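Local coordinates for protein 4-hydroxybenzoyl-CoA thioesterase (Pseudomonas sp. CBS3, PDB 1LO7) that hydrolyses 4-hydroxybenzoyl-CoA to 4-hydroxybenzoate and coenzyme A, the last step in the bacterial conversion of 4-chlorobenzoate to 4-hydroxybenzoate, at residues K90-H96 against A113-F119; R3-M7 against N37-C42. All blocks are in the same frame, centred on the assembly; numbering follows the deposited sequence.

Both contacts belong to the hot dog fold, in which a curved antiparallel sheet wraps the long helix 25-41. Contact 2 closes first along the chain, bringing strand 4-10 against residues 37-41 of that helix; contact 1 follows as the pairing of strands 91-101 and 107-123. Strand 77-87 links them, since it pairs with 4-10 on one side and with 91-101 on the other. The centres lie 14 Å apart and the contacts touch directly: F39 packs on F92 and F119, and Y38 on Q94. Contact 1 also lines the coenzyme A pocket, whereas contact 2 seats this part of the helix on the sheet away from the ligand.

Contact 1 of 2, residues K90-H96 against A113-F119; sequences KSFVQRH and ADEIRVF. With 4CO (4-hydroxyphenacyl coenzyme A), chain B.
K90-H96 and A113-F119 run antiparallel, their strand axes 153° apart, with paired backbone hydrogen bonds at F92-R117, Q94-E115 and H96-A113. R95 and D114, side by side on the face of V93 and I116, form a salt bridge with guanidinium and carboxylate nearly coplanar: NE of R95 meets OD1 of D114 at 2.7 Å and its NH2 meets OD2 at 2.9 Å, each on a syn lone pair. On the other face E115 OE1 takes three donors out of its carboxylate plane, H96 NE2 (2.8 Å) from one side, its ring perpendicular to the carboxylate, and NE and NH2 of R117 from the other, so that the oxygen is held between histidine and arginine. This buried charge is probably well balanced, and R117, also bridged to D32, is held with NH1 3.6 Å from C6B of the ligand's hydroxyphenyl ring. The strands form a beta hairpin of the hot dog sheet, and its K90 end binds coenzyme A. K90 N gives a hydrogen bond to O8A of the 3'-phosphate (2.8 Å) and S91 N one to O9A (3.0 Å), while S91 OG lies close to O9A. The F92 ring, its CG set between backbone N and carbonyl carbon (chi1 60°), covers R117 O and brings CE1 to 3.6 Å from CE2 of F119. A water joins K90 O to F119 N.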
# COMPACT_ATOMS: atom_id res chain seq x y z
N LYS A 90 -1.38 -3.69 -30.56
CA LYS A 90 -1.17 -4.49 -29.37
C LYS A 90 -1.56 -3.70 -28.12
O LYS A 90 -1.68 -4.24 -27.02
CB LYS A 90 0.29 -4.86 -29.22
CG LYS A 90 0.74 -5.81 -30.27
CD LYS A 90 2.07 -6.45 -29.88
CE LYS A 90 2.54 -7.41 -30.94
NZ LYS A 90 3.96 -7.66 -30.80
N SER A 91 -1.77 -2.41 -28.26
CA SER A 91 -2.11 -1.60 -27.09
C SER A 91 -3.47 -0.98 -27.16
O SER A 91 -4.09 -0.98 -28.21
CB SER A 91 -1.09 -0.46 -26.93
OG SER A 91 -1.10 0.43 -28.07
N PHE A 92 -3.91 -0.41 -26.05
CA PHE A 92 -5.18 0.28 -26.03
C PHE A 92 -5.06 1.41 -24.99
O PHE A 92 -4.25 1.33 -24.05
CB PHE A 92 -6.35 -0.69 -25.75
CG PHE A 92 -6.24 -1.41 -24.41
CD1 PHE A 92 -5.66 -2.68 -24.31
CD2 PHE A 92 -6.69 -0.81 -23.22
CE1 PHE A 92 -5.53 -3.34 -23.08
CE2 PHE A 92 -6.58 -1.47 -21.98
CZ PHE A 92 -6.01 -2.74 -21.91
N VAL A 93 -5.86 2.43 -25.18
CA VAL A 93 -5.84 3.57 -24.30
C VAL A 93 -7.09 3.45 -23.48
O VAL A 93 -8.19 3.41 -24.02
CB VAL A 93 -5.84 4.90 -25.09
CG1 VAL A 93 -5.88 6.08 -24.10
CG2 VAL A 93 -4.63 5.06 -26.03
N GLN A 94 -6.89 3.37 -22.16
CA GLN A 94 -8.00 3.27 -21.23
C GLN A 94 -8.07 4.58 -20.42
O GLN A 94 -7.11 4.96 -19.73
CB GLN A 94 -7.84 2.05 -20.28
CG GLN A 94 -9.13 1.64 -19.57
CD GLN A 94 -8.99 0.27 -18.90
OE1 GLN A 94 -9.95 -0.51 -18.81
NE2 GLN A 94 -7.79 -0.05 -18.46
N ARG A 95 -9.19 5.25 -20.53
CA ARG A 95 -9.37 6.52 -19.84
C ARG A 95 -10.21 6.35 -18.58
O ARG A 95 -11.22 5.62 -18.57
CB ARG A 95 -10.06 7.54 -20.76
CG ARG A 95 -10.52 8.80 -19.97
CD ARG A 95 -10.84 9.98 -20.88
NE ARG A 95 -9.63 10.44 -21.55
CZ ARG A 95 -9.62 11.45 -22.41
NH1 ARG A 95 -10.73 12.11 -22.73
NH2 ARG A 95 -8.48 11.79 -22.97
N HIS A 96 -9.77 7.04 -17.51
CA HIS A 96 -10.48 7.00 -16.25
C HIS A 96 -10.75 8.42 -15.75
O HIS A 96 -9.82 9.23 -15.69
CB HIS A 96 -9.72 6.30 -15.14
CG HIS A 96 -9.15 4.96 -15.47
ND1 HIS A 96 -9.89 3.82 -15.34
CD2 HIS A 96 -7.89 4.63 -15.84
CE1 HIS A 96 -9.09 2.81 -15.66
NE2 HIS A 96 -7.88 3.28 -15.99
N ALA A 113 -6.98 10.06 -15.75
CA ALA A 113 -5.78 9.45 -16.25
C ALA A 113 -6.09 8.68 -17.54
O ALA A 113 -7.15 8.06 -17.66
CB ALA A 113 -5.17 8.46 -15.24
N ASP A 114 -5.15 8.75 -18.49
CA ASP A 114 -5.23 8.00 -19.72
C ASP A 114 -4.10 7.00 -19.57
O ASP A 114 -2.91 7.36 -19.55
CB ASP A 114 -4.97 8.83 -20.97
CG ASP A 114 -6.21 9.59 -21.33
OD1 ASP A 114 -7.29 9.33 -20.87
OD2 ASP A 114 -6.00 10.55 -22.17
N GLU A 115 -4.48 5.72 -19.44
CA GLU A 115 -3.52 4.64 -19.30
C GLU A 115 -3.37 3.89 -20.61
O GLU A 115 -4.37 3.63 -21.27
CB GLU A 115 -4.00 3.59 -18.23
CG GLU A 115 -4.11 4.17 -16.81
CD GLU A 115 -4.54 3.11 -15.83
OE1 GLU A 115 -5.31 2.23 -16.11
OE2 GLU A 115 -4.02 3.25 -14.63
N ILE A 116 -2.15 3.54 -20.93
CA ILE A 116 -1.91 2.76 -22.13
C ILE A 116 -1.51 1.39 -21.63
O ILE A 116 -0.53 1.24 -20.91
CB ILE A 116 -0.88 3.33 -23.08
CG1 ILE A 116 -1.30 4.78 -23.49
CG2 ILE A 116 -0.78 2.38 -24.29
CD1 ILE A 116 -0.48 5.38 -24.64
N ARG A 117 -2.29 0.36 -21.98
CA ARG A 117 -1.98 -0.97 -21.53
C ARG A 117 -1.97 -1.94 -22.70
O ARG A 117 -2.31 -1.60 -23.85
CB ARG A 117 -3.09 -1.40 -20.55
CG ARG A 117 -3.03 -0.72 -19.17
CD ARG A 117 -4.30 -1.00 -18.39
NE ARG A 117 -4.43 -0.29 -17.10
CZ ARG A 117 -4.10 -0.83 -15.92
NH1 ARG A 117 -3.58 -2.07 -15.80
NH2 ARG A 117 -4.32 -0.09 -14.83
N VAL A 118 -1.60 -3.18 -22.38
CA VAL A 118 -1.57 -4.23 -23.39
C VAL A 118 -1.96 -5.50 -22.75
O VAL A 118 -1.78 -5.66 -21.54
CB VAL A 118 -0.18 -4.46 -23.92
CG1 VAL A 118 0.35 -3.21 -24.61
CG2 VAL A 118 0.76 -4.97 -22.83
N PHE A 119 -2.52 -6.42 -23.56
CA PHE A 119 -2.85 -7.76 -23.09
C PHE A 119 -1.52 -8.48 -23.16
O PHE A 119 -0.79 -8.27 -24.10
CB PHE A 119 -3.89 -8.49 -23.93
CG PHE A 119 -5.27 -8.01 -23.55
CD1 PHE A 119 -5.99 -8.62 -22.52
CD2 PHE A 119 -5.84 -6.93 -24.22
CE1 PHE A 119 -7.27 -8.18 -22.20
CE2 PHE A 119 -7.12 -6.48 -23.90
CZ PHE A 119 -7.83 -7.10 -22.88
N1A 4CO B . 3.79 4.70 -24.94
C2A 4CO B . 2.82 4.27 -25.80
N3A 4CO B . 2.64 3.05 -26.25
C4A 4CO B . 3.55 2.19 -25.76
C5A 4CO B . 4.60 2.49 -24.90
C6A 4CO B . 4.70 3.82 -24.47
N6A 4CO B . 5.64 4.23 -23.64
N7A 4CO B . 5.35 1.36 -24.61
C8A 4CO B . 4.77 0.38 -25.32
N9A 4CO B . 3.70 0.84 -26.04
C1D 4CO B . 2.87 0.09 -26.99
C2D 4CO B . 3.63 -0.23 -28.27
O2D 4CO B . 3.69 0.90 -29.15
C3D 4CO B . 2.73 -1.31 -28.84
O3D 4CO B . 1.49 -0.76 -29.22
P3D 4CO B . 0.83 -1.05 -30.62
O7A 4CO B . 1.44 -0.13 -31.56
O8A 4CO B . 1.06 -2.45 -31.00
O9A 4CO B . -0.69 -0.78 -30.47
C4D 4CO B . 2.46 -2.09 -27.56
O4D 4CO B . 2.67 -1.16 -26.46
C5D 4CO B . 3.23 -3.37 -27.37
O5D 4CO B . 4.60 -3.02 -27.15
P1A 4CO B . 5.72 -3.79 -27.97
O1A 4CO B . 6.94 -3.03 -27.66
O2A 4CO B . 5.42 -3.84 -29.39
O3A 4CO B . 5.79 -5.23 -27.50
P2A 4CO B . 6.67 -5.93 -26.35
O4A 4CO B . 6.15 -7.31 -26.22
O5A 4CO B . 8.06 -5.97 -26.81
O6A 4CO B . 6.77 -5.04 -24.97
CBP 4CO B . 6.01 -5.03 -22.76
CCP 4CO B . 5.59 -4.89 -24.23
CDP 4CO B . 6.69 -6.39 -22.51
CEP 4CO B . 4.80 -4.82 -21.86
CAP 4CO B . 7.16 -4.07 -22.42
OAP 4CO B . 6.78 -2.72 -22.70
C9P 4CO B . 7.37 -4.00 -20.91
O9P 4CO B . 7.76 -4.97 -20.30
N8P 4CO B . 6.99 -2.76 -20.24
C7P 4CO B . 7.01 -2.89 -18.78
C6P 4CO B . 5.65 -3.31 -18.22
C5P 4CO B . 5.64 -3.06 -16.71
O5P 4CO B . 6.47 -3.56 -15.95
N4P 4CO B . 4.55 -2.22 -16.28
C3P 4CO B . 4.55 -1.85 -14.87
C2P 4CO B . 4.12 -3.00 -14.00
S1P 4CO B . 2.85 -4.04 -14.71
O1B 4CO B . 0.74 -3.46 -12.29
C1B 4CO B . 0.85 -4.43 -13.00
C2B 4CO B . -0.34 -5.02 -13.63
C3B 4CO B . -0.20 -6.16 -14.45
C4B 4CO B . -1.32 -6.74 -15.02
C5B 4CO B . -2.60 -6.20 -14.76
O2B 4CO B . -3.76 -6.82 -15.29
C6B 4CO B . -2.73 -5.04 -13.96
C7B 4CO B . -1.59 -4.44 -13.38
CB 4CO B . 2.18 -5.01 -13.30
O HOH W 1 -2.97 -6.32 -26.33

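Contact 2 of 2, residues R3-M7 against N37-C42; sequences RSITM and NYFIKC
Strand 4-7 passes residues 37-41 of helix 25-41 at 116° between N-to-C directions, the axes approaching to 8.6 Å, with the CA atoms of I5 and Y38 the nearest pair, 5.7 Å apart. I5 fills the middle of the contact. Its CG1 meets CD1 of Y38 at 3.5 Å, the side chains crossing at about a right angle, while CG2 touches ND2 of N37 and CD1 reaches CB of K41. Y38, with CG anti to its own N (chi1 172°), extends along the strand and brings CE1 within 3.4 Å of R3 O, which lies at the ring edge; a water joins that oxygen to Y38 OH. R3 stretches out from CG to NE and lays one guanidinium face over C42 SG, NH1 coming to 3.6 Å from the sulfur. Two waters lie at the guanidinium edge, rather far off; one links NH2 to K41 O, the other sits between NH1 and C42 O. A leucine in place of R3 would probably leave these waters without their guanidinium partner and take away the flat group over one side of the C42 sulfur. At the other end M7 SD rests 3.9 Å from CB of N37, whose ND2 reaches T6 O through a water and whose OD1 accepts a hydrogen bond from K41 NZ (2.9 Å). Strand 4-10 pairs with strand 77-87, on whose T82 and I84 Y38 packs; C140 of helix 134-140 touches Y38, F39 and C42, and R10 of a third subunit packs on N37 and K41.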
# COMPACT_ATOMS: atom_id res chain seq x y z
N ARG A 3 -18.22 2.61 -24.58
CA ARG A 3 -18.79 1.87 -23.44
C ARG A 3 -18.03 2.23 -22.19
O ARG A 3 -16.83 2.03 -22.10
CB ARG A 3 -18.73 0.38 -23.65
CG ARG A 3 -19.30 -0.38 -22.47
CD ARG A 3 -19.66 -1.80 -22.86
NE ARG A 3 -20.44 -2.45 -21.81
CZ ARG A 3 -20.56 -3.75 -21.72
NH1 ARG A 3 -19.95 -4.58 -22.59
NH2 ARG A 3 -21.30 -4.22 -20.72
N SER A 4 -18.78 2.79 -21.29
CA SER A 4 -18.25 3.26 -20.03
C SER A 4 -18.75 2.45 -18.83
O SER A 4 -19.91 2.09 -18.71
CB SER A 4 -18.68 4.73 -19.98
OG SER A 4 -18.39 5.31 -18.75
N ILE A 5 -17.85 2.14 -17.93
CA ILE A 5 -18.22 1.40 -16.74
C ILE A 5 -17.93 2.31 -15.55
O ILE A 5 -16.88 2.97 -15.48
CB ILE A 5 -17.43 0.08 -16.62
CG1 ILE A 5 -17.72 -0.82 -17.82
CG2 ILE A 5 -17.69 -0.67 -15.30
CD1 ILE A 5 -19.13 -1.42 -17.82
N THR A 6 -18.83 2.33 -14.59
CA THR A 6 -18.58 3.18 -13.45
C THR A 6 -18.49 2.37 -12.20
O THR A 6 -19.16 1.34 -12.04
CB THR A 6 -19.77 4.14 -13.28
OG1 THR A 6 -19.77 5.10 -14.31
CG2 THR A 6 -19.62 4.83 -11.94
N MET A 7 -17.66 2.85 -11.29
CA MET A 7 -17.50 2.21 -9.99
C MET A 7 -17.21 3.25 -8.95
O MET A 7 -16.70 4.32 -9.25
CB MET A 7 -16.54 1.02 -9.88
CG MET A 7 -15.10 1.42 -10.05
SD MET A 7 -13.98 0.06 -9.63
CE MET A 7 -14.18 -0.05 -7.85
N ASN A 37 -12.00 -3.93 -13.39
CA ASN A 37 -13.44 -3.96 -13.21
C ASN A 37 -14.15 -3.76 -14.56
O ASN A 37 -15.23 -4.34 -14.85
CB ASN A 37 -13.87 -2.85 -12.20
CG ASN A 37 -15.41 -2.84 -12.02
OD1 ASN A 37 -15.97 -3.75 -11.35
ND2 ASN A 37 -16.08 -1.87 -12.61
N TYR A 38 -13.55 -2.88 -15.39
CA TYR A 38 -14.12 -2.61 -16.72
C TYR A 38 -14.17 -3.90 -17.50
O TYR A 38 -15.20 -4.28 -18.03
CB TYR A 38 -13.20 -1.62 -17.46
CG TYR A 38 -13.58 -1.41 -18.90
CD1 TYR A 38 -14.55 -0.46 -19.26
CD2 TYR A 38 -12.95 -2.15 -19.90
CE1 TYR A 38 -14.89 -0.26 -20.60
CE2 TYR A 38 -13.27 -1.96 -21.25
CZ TYR A 38 -14.24 -1.02 -21.58
OH TYR A 38 -14.53 -0.87 -22.91
N PHE A 39 -13.04 -4.61 -17.57
CA PHE A 39 -13.04 -5.85 -18.32
C PHE A 39 -13.98 -6.90 -17.73
O PHE A 39 -14.67 -7.60 -18.50
CB PHE A 39 -11.59 -6.40 -18.42
CG PHE A 39 -10.74 -5.51 -19.29
CD1 PHE A 39 -11.11 -5.32 -20.62
CD2 PHE A 39 -9.59 -4.86 -18.82
CE1 PHE A 39 -10.36 -4.50 -21.47
CE2 PHE A 39 -8.84 -4.03 -19.65
CZ PHE A 39 -9.22 -3.86 -20.99
N ILE A 40 -14.00 -7.03 -16.37
CA ILE A 40 -14.88 -8.04 -15.74
C ILE A 40 -16.35 -7.73 -16.06
O ILE A 40 -17.14 -8.64 -16.41
CB ILE A 40 -14.66 -8.14 -14.23
CG1 ILE A 40 -13.30 -8.75 -13.90
CG2 ILE A 40 -15.80 -8.89 -13.53
CD1 ILE A 40 -13.17 -10.24 -14.24
N LYS A 41 -16.69 -6.45 -15.97
CA LYS A 41 -18.05 -6.06 -16.25
C LYS A 41 -18.37 -6.25 -17.69
O LYS A 41 -19.53 -6.48 -18.04
CB LYS A 41 -18.34 -4.65 -15.75
CG LYS A 41 -18.31 -4.58 -14.21
CD LYS A 41 -19.48 -5.35 -13.56
CE LYS A 41 -19.64 -5.10 -12.06
NZ LYS A 41 -18.36 -5.32 -11.39
N CYS A 42 -17.36 -6.13 -18.55
CA CYS A 42 -17.59 -6.31 -19.97
C CYS A 42 -17.73 -7.80 -20.35
O CYS A 42 -18.07 -8.13 -21.48
CB CYS A 42 -16.54 -5.62 -20.85
SG CYS A 42 -16.84 -3.84 -20.90
O HOH W 2 -15.04 1.38 -23.84
O HOH W 3 -20.16 -7.73 -23.02
O HOH W 4 -21.24 -7.45 -20.07
O HOH W 5 -18.83 -1.42 -11.94